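Local structure of listeriolysin O (Listeria monocytogenes, 4CDB) at residues L86-A91 with S138-A143; S229-K234 with P252-S257; K278-A283 with N298-S303; E445-G448 with W454-V457; S472-G475 with P480-S483. The protein punctures cholesterol-containing host membranes by binding them, changing conformation and assembling into an oligomeric pore. All coordinates share one frame; numbering follows the deposited sequence.

Interaction 1: residues L86-A91 with S138-A143. With NA (sodium ion), chain M.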
# COMPACT_ATOMS: atom_id res chain seq x y z
N LEU A 86 23.74 -2.97 -10.38
CA LEU A 86 24.59 -3.60 -9.38
C LEU A 86 24.02 -4.95 -8.96
O LEU A 86 24.72 -5.78 -8.37
CB LEU A 86 24.75 -2.69 -8.15
CG LEU A 86 25.26 -1.27 -8.43
CD1 LEU A 86 25.50 -0.53 -7.13
CD2 LEU A 86 26.53 -1.31 -9.26
N THR A 87 22.75 -5.17 -9.28
CA THR A 87 22.08 -6.42 -8.94
C THR A 87 22.17 -7.42 -10.09
O THR A 87 21.59 -7.21 -11.16
CB THR A 87 20.60 -6.18 -8.62
OG1 THR A 87 20.49 -5.35 -7.45
CG2 THR A 87 19.88 -7.49 -8.37
N TYR A 88 22.90 -8.51 -9.86
CA TYR A 88 23.06 -9.57 -10.85
C TYR A 88 23.23 -10.93 -10.16
O TYR A 88 23.76 -11.00 -9.05
CB TYR A 88 24.24 -9.27 -11.77
CG TYR A 88 25.58 -9.21 -11.07
CD1 TYR A 88 26.03 -8.03 -10.49
CD2 TYR A 88 26.40 -10.33 -11.00
CE1 TYR A 88 27.25 -7.97 -9.85
CE2 TYR A 88 27.62 -10.28 -10.37
CZ TYR A 88 28.05 -9.10 -9.79
OH TYR A 88 29.27 -9.04 -9.16
N PRO A 89 22.76 -12.00 -10.82
CA PRO A 89 22.81 -13.36 -10.26
C PRO A 89 24.24 -13.81 -9.94
O PRO A 89 25.13 -13.62 -10.77
CB PRO A 89 22.25 -14.23 -11.38
CG PRO A 89 21.44 -13.31 -12.22
CD PRO A 89 22.14 -11.99 -12.16
N GLY A 90 24.43 -14.39 -8.76
CA GLY A 90 25.73 -14.93 -8.38
C GLY A 90 26.62 -13.96 -7.63
O GLY A 90 27.68 -14.34 -7.13
N ALA A 91 26.19 -12.71 -7.54
CA ALA A 91 26.97 -11.68 -6.86
C ALA A 91 27.16 -11.99 -5.38
O ALA A 91 26.24 -12.44 -4.70
CB ALA A 91 26.31 -10.32 -7.03
N SER A 138 30.06 -8.09 -15.61
CA SER A 138 30.01 -8.03 -17.06
C SER A 138 29.75 -9.40 -17.68
O SER A 138 28.93 -9.54 -18.59
CB SER A 138 31.31 -7.44 -17.62
OG SER A 138 31.53 -6.13 -17.13
N ASN A 139 30.45 -10.41 -17.18
CA ASN A 139 30.31 -11.76 -17.71
C ASN A 139 28.96 -12.39 -17.42
O ASN A 139 28.39 -13.08 -18.26
CB ASN A 139 31.44 -12.66 -17.21
CG ASN A 139 32.79 -12.32 -17.83
OD1 ASN A 139 32.85 -11.81 -18.95
ND2 ASN A 139 33.86 -12.59 -17.10
N VAL A 140 28.44 -12.15 -16.21
CA VAL A 140 27.13 -12.68 -15.84
C VAL A 140 26.02 -12.04 -16.68
O VAL A 140 25.16 -12.73 -17.22
CB VAL A 140 26.84 -12.49 -14.33
CG1 VAL A 140 25.36 -12.65 -14.04
CG2 VAL A 140 27.66 -13.48 -13.51
N ASN A 141 26.07 -10.72 -16.81
CA ASN A 141 25.07 -9.99 -17.59
C ASN A 141 25.08 -10.36 -19.08
O ASN A 141 24.03 -10.38 -19.72
CB ASN A 141 25.23 -8.48 -17.42
CG ASN A 141 24.76 -8.00 -16.06
OD1 ASN A 141 23.95 -8.64 -15.41
ND2 ASN A 141 25.27 -6.85 -15.64
N ASN A 142 26.25 -10.63 -19.62
CA ASN A 142 26.34 -11.10 -21.00
C ASN A 142 25.76 -12.51 -21.12
O ASN A 142 25.15 -12.85 -22.14
CB ASN A 142 27.78 -11.05 -21.52
CG ASN A 142 28.23 -9.63 -21.83
OD1 ASN A 142 27.98 -9.11 -22.92
ND2 ASN A 142 28.91 -9.00 -20.88
N ALA A 143 25.95 -13.31 -20.08
CA ALA A 143 25.39 -14.66 -20.04
C ALA A 143 23.87 -14.63 -19.97
O ALA A 143 23.19 -15.48 -20.56
CB ALA A 143 25.97 -15.44 -18.88
NA NA M . 31.15 -10.78 -9.04
O HOH W 1 21.56 -8.37 -13.92
O HOH W 2 31.21 -10.77 -6.08
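The turn at Tyr-88 and Pro-89 lies against one side of helix 137-152, with CA atoms 7.0 Å apart at Tyr-88 and Asn-141 and 7.1 Å apart at Pro-89 and Val-140. Residues 88-91 form a type II beta turn. Gly-90 takes the positive-phi corner (phi 92°), a backbone conformation that favours glycine. The turn leads into strand 92-94 of the large antiparallel sheet, and the contact packs helix 137-152 against the approach to that strand.

Val-140 carries the contact. Its CG1 methyl is anti to the backbone N (chi1 163°) and reaches over the turn. There Val-140 CG1 lies 3.4 Å from Pro-89 O and 3.8 Å from Pro-89 CD. The Tyr-88 side chain crosses Val-140 at about a right angle, with Tyr-88 CD2 4.0 Å from Val-140 CG1. Ala-91 CB sits on one face of the tyrosine ring, near its rim. Outside the two segments, Pro-89 and Val-140 both meet Leu-116, so the apolar patch runs on into strand 114-118.

The polar link is indirect. One water donates to Thr-87 O and to Asn-141 OD1, tying the loop to the helix. Asn-141 also belongs to the site of a different sodium ion, while its OD1 lies near Tyr-88 CB. At the far end of the tyrosine a sodium ion sits at the ring edge, in plane. Ala-135 O and a water complete its observed ligands, and Tyr-88 OH binds it at 2.6 Å.

Interaction 2: residues S229-K234 with P252-S257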
# COMPACT_ATOMS: atom_id res chain seq x y z
N SER A 229 33.65 -22.41 -0.54
CA SER A 229 34.81 -21.90 -1.27
C SER A 229 34.65 -21.93 -2.79
O SER A 229 35.45 -21.34 -3.51
CB SER A 229 36.07 -22.67 -0.88
OG SER A 229 35.92 -24.05 -1.15
N ARG A 230 33.62 -22.62 -3.28
CA ARG A 230 33.43 -22.79 -4.72
C ARG A 230 33.25 -21.48 -5.49
O ARG A 230 33.61 -21.39 -6.66
CB ARG A 230 32.26 -23.74 -5.02
CG ARG A 230 32.68 -25.13 -5.45
CD ARG A 230 33.66 -25.10 -6.63
NE ARG A 230 33.01 -25.32 -7.92
CZ ARG A 230 32.78 -24.37 -8.83
NH1 ARG A 230 33.16 -23.12 -8.60
NH2 ARG A 230 32.19 -24.68 -9.97
N PHE A 231 32.69 -20.47 -4.84
CA PHE A 231 32.41 -19.21 -5.51
C PHE A 231 33.63 -18.30 -5.60
O PHE A 231 33.66 -17.35 -6.39
CB PHE A 231 31.25 -18.47 -4.83
CG PHE A 231 29.89 -18.92 -5.30
CD1 PHE A 231 29.77 -19.77 -6.39
CD2 PHE A 231 28.74 -18.49 -4.66
CE1 PHE A 231 28.52 -20.19 -6.83
CE2 PHE A 231 27.49 -18.91 -5.09
CZ PHE A 231 27.38 -19.76 -6.18
N PHE A 232 34.66 -18.59 -4.81
CA PHE A 232 35.85 -17.75 -4.77
C PHE A 232 36.91 -18.21 -5.75
O PHE A 232 37.05 -19.41 -6.02
CB PHE A 232 36.42 -17.71 -3.36
CG PHE A 232 35.47 -17.14 -2.35
CD1 PHE A 232 35.28 -15.78 -2.24
CD2 PHE A 232 34.76 -17.98 -1.50
CE1 PHE A 232 34.41 -15.25 -1.31
CE2 PHE A 232 33.89 -17.46 -0.56
CZ PHE A 232 33.71 -16.10 -0.47
N GLY A 233 37.67 -17.25 -6.29
CA GLY A 233 38.80 -17.56 -7.15
C GLY A 233 39.86 -18.33 -6.39
O GLY A 233 39.92 -18.26 -5.16
N LYS A 234 40.71 -19.04 -7.12
CA LYS A 234 41.70 -19.91 -6.50
C LYS A 234 42.79 -19.16 -5.74
O LYS A 234 43.55 -19.76 -4.98
CB LYS A 234 42.35 -20.81 -7.56
CG LYS A 234 43.11 -20.05 -8.64
CD LYS A 234 43.56 -21.00 -9.74
CE LYS A 234 44.32 -20.26 -10.83
NZ LYS A 234 44.71 -21.15 -11.96
N PRO A 252 28.78 -13.86 4.87
CA PRO A 252 28.79 -13.81 3.41
C PRO A 252 27.52 -14.43 2.83
O PRO A 252 27.02 -15.44 3.34
CB PRO A 252 30.01 -14.65 3.04
CG PRO A 252 30.15 -15.62 4.16
CD PRO A 252 29.73 -14.86 5.40
N ALA A 253 26.99 -13.82 1.77
CA ALA A 253 25.82 -14.34 1.09
C ALA A 253 25.95 -14.11 -0.40
O ALA A 253 26.78 -13.32 -0.84
CB ALA A 253 24.55 -13.68 1.62
N TYR A 254 25.14 -14.81 -1.19
CA TYR A 254 25.12 -14.61 -2.63
C TYR A 254 23.71 -14.42 -3.17
O TYR A 254 22.74 -14.91 -2.59
CB TYR A 254 25.81 -15.77 -3.36
CG TYR A 254 25.11 -17.10 -3.22
CD1 TYR A 254 25.29 -17.89 -2.10
CD2 TYR A 254 24.28 -17.58 -4.23
CE1 TYR A 254 24.65 -19.11 -1.97
CE2 TYR A 254 23.64 -18.80 -4.12
CZ TYR A 254 23.83 -19.56 -2.98
OH TYR A 254 23.19 -20.77 -2.86
N ILE A 255 23.59 -13.69 -4.27
CA ILE A 255 22.31 -13.52 -4.93
C ILE A 255 21.97 -14.80 -5.69
O ILE A 255 22.57 -15.10 -6.72
CB ILE A 255 22.32 -12.30 -5.87
CG1 ILE A 255 22.67 -11.03 -5.08
CG2 ILE A 255 20.97 -12.14 -6.55
CD1 ILE A 255 22.65 -9.76 -5.90
N SER A 256 21.01 -15.56 -5.16
CA SER A 256 20.66 -16.87 -5.71
C SER A 256 19.71 -16.79 -6.90
O SER A 256 19.68 -17.70 -7.73
CB SER A 256 20.06 -17.76 -4.61
OG SER A 256 19.00 -17.10 -3.95
N SER A 257 18.95 -15.71 -7.00
CA SER A 257 17.98 -15.55 -8.08
C SER A 257 17.60 -14.09 -8.27
O SER A 257 17.45 -13.35 -7.30
CB SER A 257 16.73 -16.38 -7.79
OG SER A 257 15.79 -16.25 -8.84
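A T-shaped aromatic pair joins the loop after strand 207-222 to strand 252-260 of the large antiparallel sheet. Phe-231 belongs to the loop and Tyr-254 to the strand. Their CA atoms are 9.1 Å apart, so the backbones stay well separated and the rings span the gap.

Phe-231 presents its edge. Phe-231 CE2 comes down on one face of the Tyr-254 ring, 3.5 Å from Tyr-254 CG and 3.6 Å from Tyr-254 CD2. The touch is therefore at the root of the tyrosine ring, toward the rim and not over its middle. The ring centroids of Phe-231 and Tyr-254 are 5.0 Å apart and the planes stand at 82°. Such a pose directs the C-H edge of one ring into the pi cloud of the other. Tyr-254 CG lies between its own backbone N and carbonyl carbon (chi1 65°), which stands the ring up from the strand with a face to the phenylalanine.

The loop is held in its own right. Phe-232 N bonds to Ser-229 O at 3.1 Å, closing a turn that includes Phe-231. Phe-231 O also accepts a bond from Arg-111 NE. The hydroxyl of Tyr-254 is bonded to Asn-357 OD1, which anchors the far end of the ring. Leu-92 of strand 92-94 touches both aromatic side chains, and Val-222 packs on Phe-231.

The result is a buried edge-to-face pair, a classic aromatic arrangement of hydrophobic cores, here between a loop and a strand of the sheet.

Interaction 3: residues K278-A283 with N298-S303. With NA (sodium ion), chain Q.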
# COMPACT_ATOMS: atom_id res chain seq x y z
N LYS A 278 -10.88 2.28 0.10
CA LYS A 278 -10.11 1.09 -0.25
C LYS A 278 -10.84 0.26 -1.31
O LYS A 278 -10.26 -0.08 -2.35
CB LYS A 278 -9.85 0.23 0.99
CG LYS A 278 -9.00 -1.01 0.74
CD LYS A 278 -7.55 -0.64 0.44
CE LYS A 278 -6.65 -1.88 0.40
NZ LYS A 278 -6.99 -2.80 -0.72
N ALA A 279 -12.11 -0.05 -1.05
CA ALA A 279 -12.92 -0.82 -1.99
C ALA A 279 -13.05 -0.10 -3.33
O ALA A 279 -13.04 -0.72 -4.39
CB ALA A 279 -14.29 -1.09 -1.40
N ALA A 280 -13.18 1.23 -3.26
CA ALA A 280 -13.24 2.05 -4.47
C ALA A 280 -11.94 1.95 -5.24
O ALA A 280 -11.94 1.79 -6.46
CB ALA A 280 -13.54 3.49 -4.10
N PHE A 281 -10.82 2.06 -4.52
CA PHE A 281 -9.50 1.94 -5.12
C PHE A 281 -9.31 0.56 -5.75
O PHE A 281 -8.76 0.44 -6.84
CB PHE A 281 -8.41 2.18 -4.07
CG PHE A 281 -8.16 3.64 -3.77
CD1 PHE A 281 -8.79 4.64 -4.50
CD2 PHE A 281 -7.29 4.01 -2.75
CE1 PHE A 281 -8.56 5.97 -4.22
CE2 PHE A 281 -7.05 5.34 -2.47
CZ PHE A 281 -7.69 6.33 -3.20
N ASP A 282 -9.77 -0.47 -5.04
CA ASP A 282 -9.64 -1.85 -5.52
C ASP A 282 -10.36 -2.06 -6.86
O ASP A 282 -9.88 -2.80 -7.72
CB ASP A 282 -10.18 -2.84 -4.48
CG ASP A 282 -9.38 -2.83 -3.19
OD1 ASP A 282 -8.17 -2.52 -3.25
OD2 ASP A 282 -9.95 -3.14 -2.13
N ALA A 283 -11.51 -1.41 -7.02
CA ALA A 283 -12.32 -1.56 -8.22
C ALA A 283 -11.70 -0.84 -9.42
O ALA A 283 -11.73 -1.35 -10.54
CB ALA A 283 -13.74 -1.06 -7.97
N ASN A 298 -18.40 7.81 -7.05
CA ASN A 298 -18.13 9.19 -6.68
C ASN A 298 -16.71 9.38 -6.16
O ASN A 298 -16.04 10.35 -6.50
CB ASN A 298 -19.14 9.68 -5.64
CG ASN A 298 -19.30 11.19 -5.65
OD1 ASN A 298 -18.56 11.91 -4.99
ND2 ASN A 298 -20.28 11.68 -6.41
N ILE A 299 -16.26 8.43 -5.34
CA ILE A 299 -14.90 8.47 -4.82
C ILE A 299 -13.89 8.44 -5.96
O ILE A 299 -12.96 9.24 -6.01
CB ILE A 299 -14.63 7.29 -3.85
CG1 ILE A 299 -15.50 7.42 -2.60
CG2 ILE A 299 -13.16 7.24 -3.46
CD1 ILE A 299 -15.27 6.33 -1.58
N ILE A 300 -14.10 7.52 -6.90
CA ILE A 300 -13.23 7.37 -8.07
C ILE A 300 -13.19 8.64 -8.92
O ILE A 300 -12.12 9.05 -9.38
CB ILE A 300 -13.65 6.15 -8.93
CG1 ILE A 300 -13.42 4.86 -8.15
CG2 ILE A 300 -12.88 6.12 -10.25
CD1 ILE A 300 -13.75 3.61 -8.93
N LYS A 301 -14.35 9.25 -9.12
CA LYS A 301 -14.45 10.50 -9.87
C LYS A 301 -13.61 11.61 -9.24
O LYS A 301 -13.04 12.45 -9.94
CB LYS A 301 -15.91 10.95 -9.96
CG LYS A 301 -16.13 12.26 -10.69
CD LYS A 301 -15.72 12.15 -12.15
CE LYS A 301 -15.85 13.49 -12.86
NZ LYS A 301 -14.89 14.50 -12.32
N ASN A 302 -13.52 11.60 -7.91
CA ASN A 302 -12.77 12.62 -7.18
C ASN A 302 -11.45 12.09 -6.63
O ASN A 302 -10.93 12.61 -5.64
CB ASN A 302 -13.63 13.20 -6.06
CG ASN A 302 -15.02 13.60 -6.53
OD1 ASN A 302 -15.22 14.71 -7.04
ND2 ASN A 302 -15.99 12.71 -6.37
N SER A 303 -10.90 11.07 -7.28
CA SER A 303 -9.61 10.52 -6.88
C SER A 303 -8.60 10.62 -8.02
O SER A 303 -8.97 10.51 -9.19
CB SER A 303 -9.75 9.06 -6.45
OG SER A 303 -10.67 8.92 -5.38
NA NA Q . -6.17 -0.80 -4.20
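Ile-299 opens the contact from helix 294-301, packing on Ala-280 of helix 277-286. The Ile-299 CG2 methyl makes the close contact, 3.8 Å from Ala-280 CB. CG2 is anti to the backbone N, while CG1 (chi1 -65°) is anti to the carbonyl carbon and carries CD1 only to the margin of the alanine methyl. The short alanine side chain lets the helices approach closely here, with the CA atoms of Ala-280 and Ile-300 6.4 Å apart.

Ile-300 follows and works on the backbone. Its extended arm brings Ile-300 CD1 to 3.6 Å from Ala-280 O, while Ile-300 CG1 is more distant from Ala-280 CB, at 4.3 Å. Lys-301 ends the helix, and Asn-302 is the first residue to leave helical angles.

Ser-303 then turns back toward helix 277-286. Its CB lies at the edge of the Phe-281 ring, in plane, and Ser-303 OG is 3.8 Å from Phe-281 CE1. Leu-268, Thr-270 and Leu-325 also meet this ring, which joins helix 277-286 to strand 262-270 and the loop at Leu-325.

On another side of helix 277-286, Lys-278 NZ forms a salt bridge to Asp-282 OD1 at 2.8 Å, on the syn lone pair of that oxygen. The same Asp-282 OD1 binds a sodium ion at 2.8 Å, with Glu-209 as a further ligand.

Both segments lie in regions that become membrane-spanning beta strands in the pore, yet here they are largely helical. The interface between them is mostly apolar and without direct hydrogen bonds. That chemistry is consistent with helices that part and refold when the pore forms.

Interaction 4: residues E445-G448 with W454-V457; sequences ECTG and WRTV. With TAM (tris(hydroxyethyl)aminomethane), chain U.
Arg-455 N donates to Glu-445 O at 2.9 Å, and Glu-445 N returns the bond to Arg-455 O at 2.9 Å. Both bonds are fairly straight, with N-H...O angles of 165° and 161°. They make an antiparallel hydrogen-bonded pair in the hairpin of strands 436-449 and 452-463. Beside it, Cys-446 and Trp-454 form a non-hydrogen-bonded pair. Glu-445 to Gly-448, Trp-454 and Arg-455 belong to the conserved undecapeptide.

Trp-454 turns its indole back across the partner strand. Cys-446 CB lies over one face of the six-membered ring, 4.0 Å from its centroid, in a CH-pi contact. The sulfur stands farther above that face, with Cys-446 SG 4.8 Å from the centroid of the Trp-454 six-membered ring. Lys-444 adds a cation-pi contact to the indole.

The side chains of Glu-445 and Arg-455 run alongside each other and point the same way. Any attraction of their charges is at a distance, with Glu-445 OE2 4.2 Å from Arg-455 NE and well out of the guanidinium plane. The true salt bridge of the arginine is to Glu-452. Thr-447 CG2 crosses the arginine, 3.7 Å from Arg-455 CB. Val-457 CG2 presses on the bent chain of Glu-445, 3.5 Å from Glu-445 CG, and Val-457 O borders the tris(hydroxyethyl)aminomethane molecule.

The main-chain bonds thus fix the register, while the indole and the cysteine pack one face. Glu-452 is also of the undecapeptide, so the arginine charge is met within its own strand, close along the chain, and not across the strand pair.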
# COMPACT_ATOMS: atom_id res chain seq x y z
N GLU A 445 -51.94 21.60 17.88
CA GLU A 445 -52.80 22.70 17.45
C GLU A 445 -53.97 22.90 18.41
O GLU A 445 -54.53 21.93 18.93
CB GLU A 445 -53.30 22.46 16.02
CG GLU A 445 -54.05 21.15 15.82
CD GLU A 445 -55.56 21.32 15.79
OE1 GLU A 445 -56.05 22.44 16.06
OE2 GLU A 445 -56.25 20.32 15.50
N CYS A 446 -54.34 24.15 18.64
CA CYS A 446 -55.44 24.48 19.53
C CYS A 446 -56.80 24.27 18.86
O CYS A 446 -57.16 24.99 17.92
CB CYS A 446 -55.31 25.91 20.04
SG CYS A 446 -56.57 26.39 21.25
N THR A 447 -57.56 23.29 19.35
CA THR A 447 -58.87 22.99 18.78
C THR A 447 -59.96 23.87 19.37
O THR A 447 -60.96 24.16 18.72
CB THR A 447 -59.27 21.52 19.00
OG1 THR A 447 -59.53 21.30 20.39
CG2 THR A 447 -58.16 20.59 18.54
N GLY A 448 -59.77 24.28 20.62
CA GLY A 448 -60.74 25.13 21.30
C GLY A 448 -61.83 24.35 22.02
O GLY A 448 -62.71 24.94 22.64
N TRP A 454 -55.78 21.11 23.26
CA TRP A 454 -54.68 20.91 22.33
C TRP A 454 -54.76 19.52 21.70
O TRP A 454 -55.05 18.54 22.39
CB TRP A 454 -53.33 21.07 23.03
CG TRP A 454 -53.03 22.47 23.46
CD1 TRP A 454 -53.14 22.98 24.72
CD2 TRP A 454 -52.58 23.54 22.62
NE1 TRP A 454 -52.78 24.31 24.71
CE2 TRP A 454 -52.43 24.67 23.44
CE3 TRP A 454 -52.28 23.64 21.26
CZ2 TRP A 454 -51.99 25.90 22.93
CZ3 TRP A 454 -51.85 24.86 20.76
CH2 TRP A 454 -51.71 25.97 21.60
N ARG A 455 -54.49 19.45 20.40
CA ARG A 455 -54.43 18.16 19.71
C ARG A 455 -53.07 17.97 19.06
O ARG A 455 -52.60 18.84 18.32
CB ARG A 455 -55.53 18.06 18.65
CG ARG A 455 -55.48 16.77 17.84
CD ARG A 455 -56.58 16.74 16.79
NE ARG A 455 -57.90 16.98 17.38
CZ ARG A 455 -59.03 16.99 16.69
NH1 ARG A 455 -59.03 16.76 15.39
NH2 ARG A 455 -60.18 17.22 17.31
N THR A 456 -52.44 16.83 19.35
CA THR A 456 -51.14 16.52 18.77
C THR A 456 -51.27 16.28 17.27
O THR A 456 -52.12 15.50 16.83
CB THR A 456 -50.51 15.28 19.44
OG1 THR A 456 -50.28 15.55 20.83
CG2 THR A 456 -49.18 14.94 18.78
N VAL A 457 -50.43 16.95 16.49
CA VAL A 457 -50.41 16.76 15.04
C VAL A 457 -49.23 15.88 14.64
O VAL A 457 -49.38 14.97 13.81
CB VAL A 457 -50.32 18.10 14.29
CG1 VAL A 457 -50.40 17.88 12.79
CG2 VAL A 457 -51.43 19.03 14.75
C TAM U . -48.79 10.16 14.93
C1 TAM U . -49.13 9.12 15.99
C2 TAM U . -47.48 10.89 15.20
C3 TAM U . -49.97 11.13 14.82
C4 TAM U . -48.02 8.92 17.01
C5 TAM U . -46.84 11.38 13.91
C6 TAM U . -49.76 12.40 15.62
N TAM U . -48.66 9.47 13.64
O4 TAM U . -48.52 9.23 18.31
O5 TAM U . -45.70 12.19 14.22
O6 TAM U . -49.84 12.11 17.02

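Interaction 5: residues S472-G475 with P480-S483. With TAM (tris(hydroxyethyl)aminomethane), chain U.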
# COMPACT_ATOMS: atom_id res chain seq x y z
N SER A 472 -44.25 20.25 7.46
CA SER A 472 -45.37 21.11 7.09
C SER A 472 -46.65 20.69 7.81
O SER A 472 -46.92 19.50 7.96
CB SER A 472 -45.60 21.08 5.58
OG SER A 472 -44.45 21.55 4.89
N ILE A 473 -47.43 21.67 8.26
CA ILE A 473 -48.74 21.40 8.82
C ILE A 473 -49.79 22.30 8.18
O ILE A 473 -49.52 23.46 7.88
CB ILE A 473 -48.77 21.58 10.36
CG1 ILE A 473 -48.34 22.99 10.75
CG2 ILE A 473 -47.88 20.55 11.03
CD1 ILE A 473 -48.50 23.29 12.24
N TRP A 474 -50.98 21.75 7.97
CA TRP A 474 -52.08 22.52 7.40
C TRP A 474 -53.42 21.91 7.81
O TRP A 474 -53.49 21.16 8.79
CB TRP A 474 -51.96 22.60 5.87
CG TRP A 474 -52.08 21.29 5.15
CD1 TRP A 474 -53.19 20.80 4.52
CD2 TRP A 474 -51.05 20.31 4.96
NE1 TRP A 474 -52.92 19.58 3.96
CE2 TRP A 474 -51.61 19.25 4.22
CE3 TRP A 474 -49.71 20.21 5.36
CZ2 TRP A 474 -50.88 18.11 3.86
CZ3 TRP A 474 -48.99 19.08 5.00
CH2 TRP A 474 -49.58 18.05 4.26
N GLY A 475 -54.47 22.23 7.07
CA GLY A 475 -55.80 21.74 7.41
C GLY A 475 -56.52 22.64 8.38
O GLY A 475 -56.21 23.83 8.50
N PRO A 480 -56.57 18.54 11.09
CA PRO A 480 -55.20 18.98 10.83
C PRO A 480 -54.45 17.95 10.00
O PRO A 480 -54.61 16.74 10.22
CB PRO A 480 -54.60 19.09 12.23
CG PRO A 480 -55.34 18.07 13.03
CD PRO A 480 -56.74 18.06 12.48
N LYS A 481 -53.65 18.41 9.04
CA LYS A 481 -52.79 17.52 8.26
C LYS A 481 -51.33 17.90 8.44
O LYS A 481 -51.01 19.01 8.85
CB LYS A 481 -53.16 17.55 6.78
CG LYS A 481 -54.52 16.96 6.45
CD LYS A 481 -55.59 18.03 6.46
CE LYS A 481 -56.93 17.46 6.02
NZ LYS A 481 -57.99 18.51 6.02
N TYR A 482 -50.44 16.96 8.11
CA TYR A 482 -49.01 17.21 8.22
C TYR A 482 -48.22 16.36 7.23
O TYR A 482 -48.70 15.35 6.74
CB TYR A 482 -48.52 16.93 9.64
CG TYR A 482 -48.27 15.47 9.92
CD1 TYR A 482 -49.32 14.62 10.24
CD2 TYR A 482 -46.99 14.94 9.88
CE1 TYR A 482 -49.10 13.27 10.49
CE2 TYR A 482 -46.76 13.60 10.13
CZ TYR A 482 -47.82 12.77 10.44
OH TYR A 482 -47.59 11.44 10.70
N SER A 483 -46.99 16.79 6.97
CA SER A 483 -46.06 15.99 6.19
C SER A 483 -44.65 16.15 6.74
O SER A 483 -44.23 17.26 7.09
CB SER A 483 -46.10 16.38 4.71
OG SER A 483 -45.64 17.71 4.53
C TAM U . -48.79 10.16 14.93
C1 TAM U . -49.13 9.12 15.99
C2 TAM U . -47.48 10.89 15.20
C3 TAM U . -49.97 11.13 14.82
C4 TAM U . -48.02 8.92 17.01
C5 TAM U . -46.84 11.38 13.91
C6 TAM U . -49.76 12.40 15.62
N TAM U . -48.66 9.47 13.64
O4 TAM U . -48.52 9.23 18.31
O5 TAM U . -45.70 12.19 14.22
O6 TAM U . -49.84 12.11 17.02
O HOH W 3 -43.44 18.83 4.23
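The Trp-474 indole lies across the neighbouring strand, with Lys-481 CB over one face and Ser-483 CB at its edge, in plane. Tyr-482 N sits over the same face as Lys-481 CB, also toward the rim. The motif is the antiparallel beta hairpin of strands 468-475 and 480-486. Lys-481 CB makes a CH-pi contact 3.6 Å from the centroid of the Trp-474 five-membered ring, 22° off its normal. The tryptophan reaches there because its CG lies between the backbone N and the carbonyl carbon (chi1 65°), which folds the ring over the strand.

Two hydrogen-bonded pairs hold the backbones together. Trp-474 and Lys-481 exchange bonds, the shorter being Lys-481 N to Trp-474 O at 2.8 Å. In both, the donor stands above the carbonyl plane. Ser-472 and Ser-483 form the other pair, and Ser-472 N meets Ser-483 O in the carbonyl plane at 3.0 Å.

The opposite sheet face carries Ile-473 and Tyr-482, which touch through Ile-473 CG2 and Tyr-482 CB at 3.9 Å. Ile-473 packs on toward Ile-458 and Phe-393. Tyr-482 extends to the bound tris(hydroxyethyl)aminomethane. Gly-475 has phi 88°, and its CA packs against Lys-481 CD. Lys-481 NZ bonds to Tyr-479 O. A water lies between the hydroxyls of Ser-472 and Ser-483, 3.0 Å from Ser-472 OG.

In the fold
Interactions 1 and 2 are buried and meet directly. The 86-91 turn exchanges backbone bonds with Ile-255 of the strand used in interaction 2, so strand 252-260 takes part in both. Interaction 3, also buried, lies about 42 Å from interaction 1 between centres, and packs two helices mainly by aliphatic contacts. Interactions 4 and 5 stand at the other end of the molecule, about 93 and 85 Å from interaction 1 between centres. Both are hairpins bound by main-chain bonds, the first partly buried and the second at the surface. Pro-480 packs on Glu-445, and both contacts touch the same tris(hydroxyethyl)aminomethane. Each lays a tryptophan across its partner strand.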